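Local structure of zonadhesin (5FX8) at residues S150-L155 / V167-A172; N281-T286 / L294-L299. The protein is a putative adhesin, here its N-terminal region with two cohesin-like domains, that may mediate cell-cell interaction through salt bridges and hydrogen bonds to other proteins. One frame throughout, in Å; residues are numbered along the deposited sequence.

Contact 1 (S150-L155 / V167-A172); sequences SQPIKL and VDIPGA
Val167 faces Lys154 as an antiparallel non-hydrogen-bonded pair in the beta hairpin of strands 153-158 and 162-170, which forms one margin of a five-stranded antiparallel sheet in the second cohesin-like domain. Their side chains share the face turned to the domain's other sheet. Contact between them is slight, Lys154 CG lying 4.3 Å from Val167 CG2; beyond CG the lysine turns away from the valine, and its NZ is hydrogen-bonded to Glu301 O and Asn278 OD1. Asp168 comes next and forms the hydrogen-bonded pair with Ile153. Asp168 N donates to Ile153 O over 3.0 Å, and Ile153 N returns a bond of 3.1 Å to Asp168 O, arriving in the carbonyl plane. That same Asp168 O also receives a CA-H...O contact from Pro152 CA. On the reverse face the CG1 branch of Ile153, held between its own N and carbonyl carbon (chi1 62°), meets Asp168 CB at 3.7 Å. The carboxylate looks beyond the hairpin: OD2 makes salt bridges with Arg262 and Arg149, which would probably keep it ionised. Ile169 returns to the inner face. Although its CB points away from the partner strand, a chi2 of -73° brings CD1 back to 3.9 Å from Pro152 CB, and both residues also pack on Val282 of the facing sheet. With Pro170 the regular pairing ends: proline has no N-H to offer, and its CG and CD instead rest against the backbone of Gln151, CD lying 3.3 Å from Gln151 O.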
ATOM      1  N   SER C 150      25.789 -24.146  23.072  1.00 28.10           N
ATOM      2  CA  SER C 150      26.095 -22.721  23.119  1.00 28.80           C
ATOM      3  C   SER C 150      26.980 -22.274  21.973  1.00 28.48           C
ATOM      4  O   SER C 150      27.355 -21.104  21.919  1.00 28.04           O
ATOM      5  CB  SER C 150      26.787 -22.366  24.436  1.00 30.39           C
ATOM      6  OG  SER C 150      28.186 -22.634  24.343  1.00 43.15           O
ATOM      7  N   GLN C 151      27.346 -23.169  21.083  1.00 27.44           N
ATOM      8  CA  GLN C 151      28.169 -22.831  19.946  1.00 23.76           C
ATOM      9  C   GLN C 151      28.085 -23.994  18.978  1.00 25.23           C
ATOM     10  O   GLN C 151      27.556 -25.046  19.338  1.00 26.33           O
ATOM     11  CB  GLN C 151      29.601 -22.564  20.384  1.00 26.90           C
ATOM     12  CG  GLN C 151      30.205 -23.689  21.163  1.00 29.32           C
ATOM     13  CD  GLN C 151      31.661 -23.455  21.457  1.00 29.91           C
ATOM     14  OE1 GLN C 151      32.314 -22.697  20.756  1.00 30.65           O
ATOM     15  NE2 GLN C 151      32.180 -24.099  22.501  1.00 29.15           N
ATOM     16  N   PRO C 152      28.555 -23.849  17.748  1.00 24.58           N
ATOM     17  CA  PRO C 152      28.586 -25.001  16.847  1.00 23.15           C
ATOM     18  C   PRO C 152      29.498 -26.091  17.382  1.00 23.80           C
ATOM     19  O   PRO C 152      30.627 -25.829  17.794  1.00 23.72           O
ATOM     20  CB  PRO C 152      29.129 -24.409  15.548  1.00 24.50           C
ATOM     21  CG  PRO C 152      28.825 -22.972  15.652  1.00 26.68           C
ATOM     22  CD  PRO C 152      28.981 -22.621  17.069  1.00 24.50           C
ATOM     23  N   ILE C 153      29.002 -27.322  17.359  1.00 20.78           N
ATOM     24  CA  ILE C 153      29.787 -28.485  17.722  1.00 22.75           C
ATOM     25  C   ILE C 153      29.873 -29.424  16.522  1.00 24.05           C
ATOM     26  O   ILE C 153      29.171 -29.260  15.533  1.00 28.73           O
ATOM     27  CB  ILE C 153      29.223 -29.209  18.950  1.00 22.33           C
ATOM     28  CG1 ILE C 153      27.827 -29.733  18.663  1.00 22.71           C
ATOM     29  CG2 ILE C 153      29.219 -28.281  20.127  1.00 24.74           C
ATOM     30  CD1 ILE C 153      27.273 -30.523  19.789  1.00 22.72           C
ATOM     31  N   LYS C 154      30.769 -30.411  16.626  1.00 23.62           N
ATOM     32  CA  LYS C 154      31.008 -31.430  15.614  1.00 19.63           C
ATOM     33  C   LYS C 154      30.961 -32.800  16.284  1.00 21.28           C
ATOM     34  O   LYS C 154      31.474 -32.960  17.388  1.00 22.91           O
ATOM     35  CB  LYS C 154      32.359 -31.197  14.946  1.00 20.14           C
ATOM     36  CG  LYS C 154      32.401 -31.699  13.535  1.00 23.65           C
ATOM     37  CD  LYS C 154      33.594 -32.534  13.266  1.00 22.26           C
ATOM     38  CE  LYS C 154      34.828 -31.743  13.429  1.00 26.69           C
ATOM     39  NZ  LYS C 154      35.987 -32.588  13.089  1.00 29.30           N
ATOM     40  N   LEU C 155      30.338 -33.789  15.642  1.00 23.67           N
ATOM     41  CA  LEU C 155      30.219 -35.141  16.192  1.00 21.36           C
ATOM     42  C   LEU C 155      30.611 -36.186  15.148  1.00 21.29           C
ATOM     43  O   LEU C 155      30.342 -35.999  13.962  1.00 26.21           O
ATOM     44  CB  LEU C 155      28.789 -35.410  16.693  1.00 20.35           C
ATOM     45  CG  LEU C 155      28.248 -34.449  17.764  1.00 22.45           C
ATOM     46  CD1 LEU C 155      26.828 -34.789  18.143  1.00 21.71           C
ATOM     47  CD2 LEU C 155      29.104 -34.430  19.001  1.00 20.99           C
ATOM     48  N   VAL C 167      27.354 -31.674  12.210  1.00 21.00           N
ATOM     49  CA  VAL C 167      27.664 -30.313  12.621  1.00 20.05           C
ATOM     50  C   VAL C 167      26.369 -29.714  13.149  1.00 22.93           C
ATOM     51  O   VAL C 167      25.401 -29.546  12.396  1.00 22.97           O
ATOM     52  CB  VAL C 167      28.235 -29.479  11.470  1.00 22.73           C
ATOM     53  CG1 VAL C 167      28.599 -28.110  11.961  1.00 21.94           C
ATOM     54  CG2 VAL C 167      29.451 -30.163  10.861  1.00 22.85           C
ATOM     55  N   ASP C 168      26.329 -29.425  14.441  1.00 24.06           N
ATOM     56  CA  ASP C 168      25.153 -28.856  15.078  1.00 21.18           C
ATOM     57  C   ASP C 168      25.325 -27.356  15.244  1.00 22.35           C
ATOM     58  O   ASP C 168      26.351 -26.902  15.754  1.00 23.48           O
ATOM     59  CB  ASP C 168      24.905 -29.500  16.436  1.00 19.88           C
ATOM     60  CG  ASP C 168      24.274 -30.860  16.322  1.00 23.24           C
ATOM     61  OD1 ASP C 168      24.052 -31.305  15.184  1.00 24.64           O
ATOM     62  OD2 ASP C 168      23.992 -31.488  17.363  1.00 26.08           O
ATOM     63  N   ILE C 169      24.322 -26.595  14.822  1.00 22.54           N
ATOM     64  CA  ILE C 169      24.286 -25.150  15.003  1.00 22.45           C
ATOM     65  C   ILE C 169      23.157 -24.830  15.976  1.00 23.85           C
ATOM     66  O   ILE C 169      21.984 -25.057  15.657  1.00 23.69           O
ATOM     67  CB  ILE C 169      24.074 -24.408  13.682  1.00 23.76           C
ATOM     68  CG1 ILE C 169      25.004 -24.941  12.588  1.00 21.04           C
ATOM     69  CG2 ILE C 169      24.211 -22.924  13.944  1.00 25.01           C
ATOM     70  CD1 ILE C 169      26.412 -24.550  12.745  1.00 23.19           C
ATOM     71  N   PRO C 170      23.452 -24.305  17.159  1.00 25.55           N
ATOM     72  CA  PRO C 170      22.385 -23.983  18.111  1.00 26.66           C
ATOM     73  C   PRO C 170      21.789 -22.606  17.840  1.00 30.79           C
ATOM     74  O   PRO C 170      22.506 -21.608  17.731  1.00 28.02           O
ATOM     75  CB  PRO C 170      23.102 -24.024  19.463  1.00 27.56           C
ATOM     76  CG  PRO C 170      24.473 -23.668  19.152  1.00 26.78           C
ATOM     77  CD  PRO C 170      24.778 -24.169  17.764  1.00 24.01           C
ATOM     78  N   GLY C 171      20.462 -22.561  17.723  1.00 31.89           N
ATOM     79  CA  GLY C 171      19.767 -21.295  17.637  1.00 31.69           C
ATOM     80  C   GLY C 171      19.874 -20.467  18.892  1.00 36.46           C
ATOM     81  O   GLY C 171      19.767 -19.245  18.822  1.00 39.37           O
ATOM     82  N   ALA C 172      20.108 -21.092  20.020  1.00 37.60           N
ATOM     83  CA  ALA C 172      20.332 -20.366  21.250  1.00 38.53           C
ATOM     84  C   ALA C 172      21.631 -19.575  21.258  1.00 43.34           C
ATOM     85  O   ALA C 172      22.043 -19.121  22.317  1.00 52.45           O
ATOM     86  CB  ALA C 172      20.310 -21.345  22.416  1.00 37.89           C
TER

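Contact 2 (N281-T286 / L294-L299)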
ATOM      1  N   ASN C 281      35.070 -25.445   9.468  1.00 29.39           N
ATOM      2  CA  ASN C 281      34.957 -24.031   9.783  1.00 28.77           C
ATOM      3  C   ASN C 281      33.495 -23.624   9.698  1.00 28.56           C
ATOM      4  O   ASN C 281      32.827 -23.907   8.707  1.00 30.00           O
ATOM      5  CB  ASN C 281      35.798 -23.210   8.817  1.00 30.00           C
ATOM      6  CG  ASN C 281      37.191 -23.744   8.681  1.00 34.88           C
ATOM      7  OD1 ASN C 281      37.441 -24.683   7.923  1.00 34.40           O
ATOM      8  ND2 ASN C 281      38.116 -23.155   9.419  1.00 42.09           N
ATOM      9  N   VAL C 282      32.995 -22.983  10.741  1.00 28.85           N
ATOM     10  CA  VAL C 282      31.615 -22.522  10.793  1.00 28.90           C
ATOM     11  C   VAL C 282      31.639 -21.034  11.081  1.00 28.89           C
ATOM     12  O   VAL C 282      32.192 -20.609  12.098  1.00 33.67           O
ATOM     13  CB  VAL C 282      30.804 -23.270  11.858  1.00 27.94           C
ATOM     14  CG1 VAL C 282      29.447 -22.635  12.014  1.00 27.32           C
ATOM     15  CG2 VAL C 282      30.667 -24.711  11.468  1.00 26.09           C
ATOM     16  N   ASP C 283      31.065 -20.239  10.186  1.00 30.09           N
ATOM     17  CA  ASP C 283      30.958 -18.799  10.380  1.00 31.70           C
ATOM     18  C   ASP C 283      29.494 -18.443  10.564  1.00 31.56           C
ATOM     19  O   ASP C 283      28.666 -18.775   9.715  1.00 32.68           O
ATOM     20  CB  ASP C 283      31.550 -18.048   9.195  1.00 32.79           C
ATOM     21  CG  ASP C 283      32.995 -18.381   8.980  1.00 39.47           C
ATOM     22  OD1 ASP C 283      33.287 -19.465   8.422  1.00 46.28           O
ATOM     23  OD2 ASP C 283      33.840 -17.564   9.386  1.00 40.27           O
ATOM     24  N   LEU C 284      29.170 -17.804  11.675  1.00 29.91           N
ATOM     25  CA  LEU C 284      27.799 -17.436  11.974  1.00 31.18           C
ATOM     26  C   LEU C 284      27.641 -15.941  11.796  1.00 35.39           C
ATOM     27  O   LEU C 284      28.468 -15.165  12.277  1.00 35.53           O
ATOM     28  CB  LEU C 284      27.417 -17.823  13.399  1.00 32.80           C
ATOM     29  CG  LEU C 284      27.461 -19.287  13.783  1.00 29.34           C
ATOM     30  CD1 LEU C 284      27.027 -19.370  15.185  1.00 29.49           C
ATOM     31  CD2 LEU C 284      26.529 -20.081  12.933  1.00 28.68           C
ATOM     32  N   THR C 285      26.593 -15.540  11.096  1.00 38.40           N
ATOM     33  CA  THR C 285      26.229 -14.139  11.006  1.00 38.09           C
ATOM     34  C   THR C 285      25.044 -13.887  11.921  1.00 42.24           C
ATOM     35  O   THR C 285      24.045 -14.608  11.877  1.00 38.87           O
ATOM     36  CB  THR C 285      25.891 -13.748   9.579  1.00 36.85           C
ATOM     37  OG1 THR C 285      27.082 -13.796   8.795  1.00 38.47           O
ATOM     38  CG2 THR C 285      25.314 -12.358   9.551  1.00 39.01           C
ATOM     39  N   THR C 286      25.171 -12.868  12.756  1.00 47.78           N
ATOM     40  CA  THR C 286      24.171 -12.596  13.775  1.00 56.31           C
ATOM     41  C   THR C 286      23.890 -11.095  13.796  1.00 62.58           C
ATOM     42  O   THR C 286      24.819 -10.291  13.827  1.00 68.58           O
ATOM     43  CB  THR C 286      24.644 -13.131  15.127  1.00 56.74           C
ATOM     44  OG1 THR C 286      26.039 -12.881  15.274  1.00 57.56           O
ATOM     45  CG2 THR C 286      24.425 -14.617  15.185  1.00 62.75           C
ATOM     46  N   LEU C 294      29.955 -11.234  12.806  1.00 42.01           N
ATOM     47  CA  LEU C 294      30.468 -12.449  12.194  1.00 37.61           C
ATOM     48  C   LEU C 294      31.360 -13.151  13.210  1.00 35.78           C
ATOM     49  O   LEU C 294      32.424 -12.637  13.558  1.00 40.34           O
ATOM     50  CB  LEU C 294      31.226 -12.110  10.916  1.00 37.40           C
ATOM     51  CG  LEU C 294      31.804 -13.208  10.032  1.00 36.39           C
ATOM     52  CD1 LEU C 294      33.198 -13.591  10.478  1.00 37.07           C
ATOM     53  CD2 LEU C 294      30.885 -14.410  10.040  1.00 40.00           C
ATOM     54  N   THR C 295      30.933 -14.328  13.672  1.00 34.57           N
ATOM     55  CA  THR C 295      31.690 -15.158  14.604  1.00 32.72           C
ATOM     56  C   THR C 295      32.123 -16.462  13.934  1.00 33.28           C
ATOM     57  O   THR C 295      31.276 -17.225  13.457  1.00 32.76           O
ATOM     58  CB  THR C 295      30.866 -15.481  15.843  1.00 31.21           C
ATOM     59  OG1 THR C 295      30.274 -14.292  16.364  1.00 33.59           O
ATOM     60  CG2 THR C 295      31.756 -16.020  16.887  1.00 36.78           C
ATOM     61  N   SER C 296      33.435 -16.729  13.933  1.00 31.61           N
ATOM     62  CA  SER C 296      34.030 -17.907  13.312  1.00 29.76           C
ATOM     63  C   SER C 296      34.400 -18.966  14.343  1.00 29.96           C
ATOM     64  O   SER C 296      34.778 -18.653  15.473  1.00 29.93           O
ATOM     65  CB  SER C 296      35.273 -17.535  12.524  1.00 32.69           C
ATOM     66  OG  SER C 296      34.912 -16.758  11.407  1.00 38.88           O
ATOM     67  N   PHE C 297      34.289 -20.231  13.937  1.00 29.69           N
ATOM     68  CA  PHE C 297      34.620 -21.368  14.785  1.00 27.90           C
ATOM     69  C   PHE C 297      35.401 -22.379  13.966  1.00 26.21           C
ATOM     70  O   PHE C 297      35.170 -22.545  12.770  1.00 27.43           O
ATOM     71  CB  PHE C 297      33.373 -22.065  15.365  1.00 28.53           C
ATOM     72  CG  PHE C 297      32.496 -21.176  16.180  1.00 27.00           C
ATOM     73  CD1 PHE C 297      31.614 -20.308  15.570  1.00 27.13           C
ATOM     74  CD2 PHE C 297      32.529 -21.229  17.553  1.00 26.82           C
ATOM     75  CE1 PHE C 297      30.811 -19.493  16.310  1.00 30.05           C
ATOM     76  CE2 PHE C 297      31.718 -20.422  18.306  1.00 27.30           C
ATOM     77  CZ  PHE C 297      30.857 -19.546  17.682  1.00 30.07           C
ATOM     78  N   VAL C 298      36.329 -23.058  14.624  1.00 30.64           N
ATOM     79  CA  VAL C 298      37.111 -24.124  14.015  1.00 27.12           C
ATOM     80  C   VAL C 298      36.894 -25.390  14.829  1.00 31.50           C
ATOM     81  O   VAL C 298      36.995 -25.372  16.061  1.00 36.13           O
ATOM     82  CB  VAL C 298      38.599 -23.754  13.938  1.00 27.41           C
ATOM     83  CG1 VAL C 298      39.344 -24.753  13.093  1.00 28.77           C
ATOM     84  CG2 VAL C 298      38.737 -22.386  13.347  1.00 28.28           C
ATOM     85  N   LEU C 299      36.575 -26.480  14.141  1.00 29.10           N
ATOM     86  CA  LEU C 299      36.281 -27.765  14.774  1.00 27.64           C
ATOM     87  C   LEU C 299      37.157 -28.824  14.108  1.00 27.16           C
ATOM     88  O   LEU C 299      36.810 -29.369  13.057  1.00 23.53           O
ATOM     89  CB  LEU C 299      34.794 -28.090  14.655  1.00 26.09           C
ATOM     90  CG  LEU C 299      33.813 -26.949  14.929  1.00 24.37           C
ATOM     91  CD1 LEU C 299      32.440 -27.335  14.474  1.00 25.17           C
ATOM     92  CD2 LEU C 299      33.762 -26.607  16.371  1.00 23.20           C
TER
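Val282 and Phe297 are a hydrogen-bonded pair in the antiparallel beta hairpin of strands 275-286 and 294-304, the second being an outermost strand of its sheet in the second cohesin-like domain. Backbone bonding repeats at every second residue. Val282 N gives a bond to Phe297 O and Phe297 N one back to Val282 O; two residues on, Leu284 N reaches Thr295 O over 2.8 Å, nearly straight (176°), answered by Thr295 N to Leu284 O. On the face carrying Asn281, Asp283 and Leu294, polar side chains meet in the non-hydrogen-bonded pair Asp283 and Ser296: Ser296 OG donates to Asp283 OD2, although the modelled 2.4 Å is doubtfully short. Beside them Leu294, its CG anti to the backbone N (chi1 -177°), carries CD2 to 3.8 Å from Asp283 CB, and the Asn281 side chain lies alongside that of Val298, ND2 4.1 Å from Val298 CG2. Apolar contacts lie on the opposite face, carrying Val282, Leu284 and Phe297, where Leu284 also packs on Ile169. Here Leu284 CD1 approaches Phe297 CE1 obliquely at 3.9 Å, while the ring edge is turned to a backbone oxygen, Phe297 CD1 3.5 Å from Val282 O.

Overall arrangement
Followed from the N terminus, the chain first reaches 150-155 and closes contact 1 when, after a short loop, strand 162-170 runs back along 153-158. It then threads through both sheets before strand 275-286 leads into contact 2, closed by 294-299. The two hairpins are thus in series, neither enclosing nor crossing the other. In space their centres lie about 10 Å apart, the outermost strands 153-158 and 294-304 of the two sheets facing each other. They touch directly: Pro152 CD lies 3.7 Å from Phe297 CZ, and Pro152 O 3.5 Å from Leu299 CD2. Together, 150-155/167-172 and 281-286/294-299 tie the two sheets of the domain face to face along one margin.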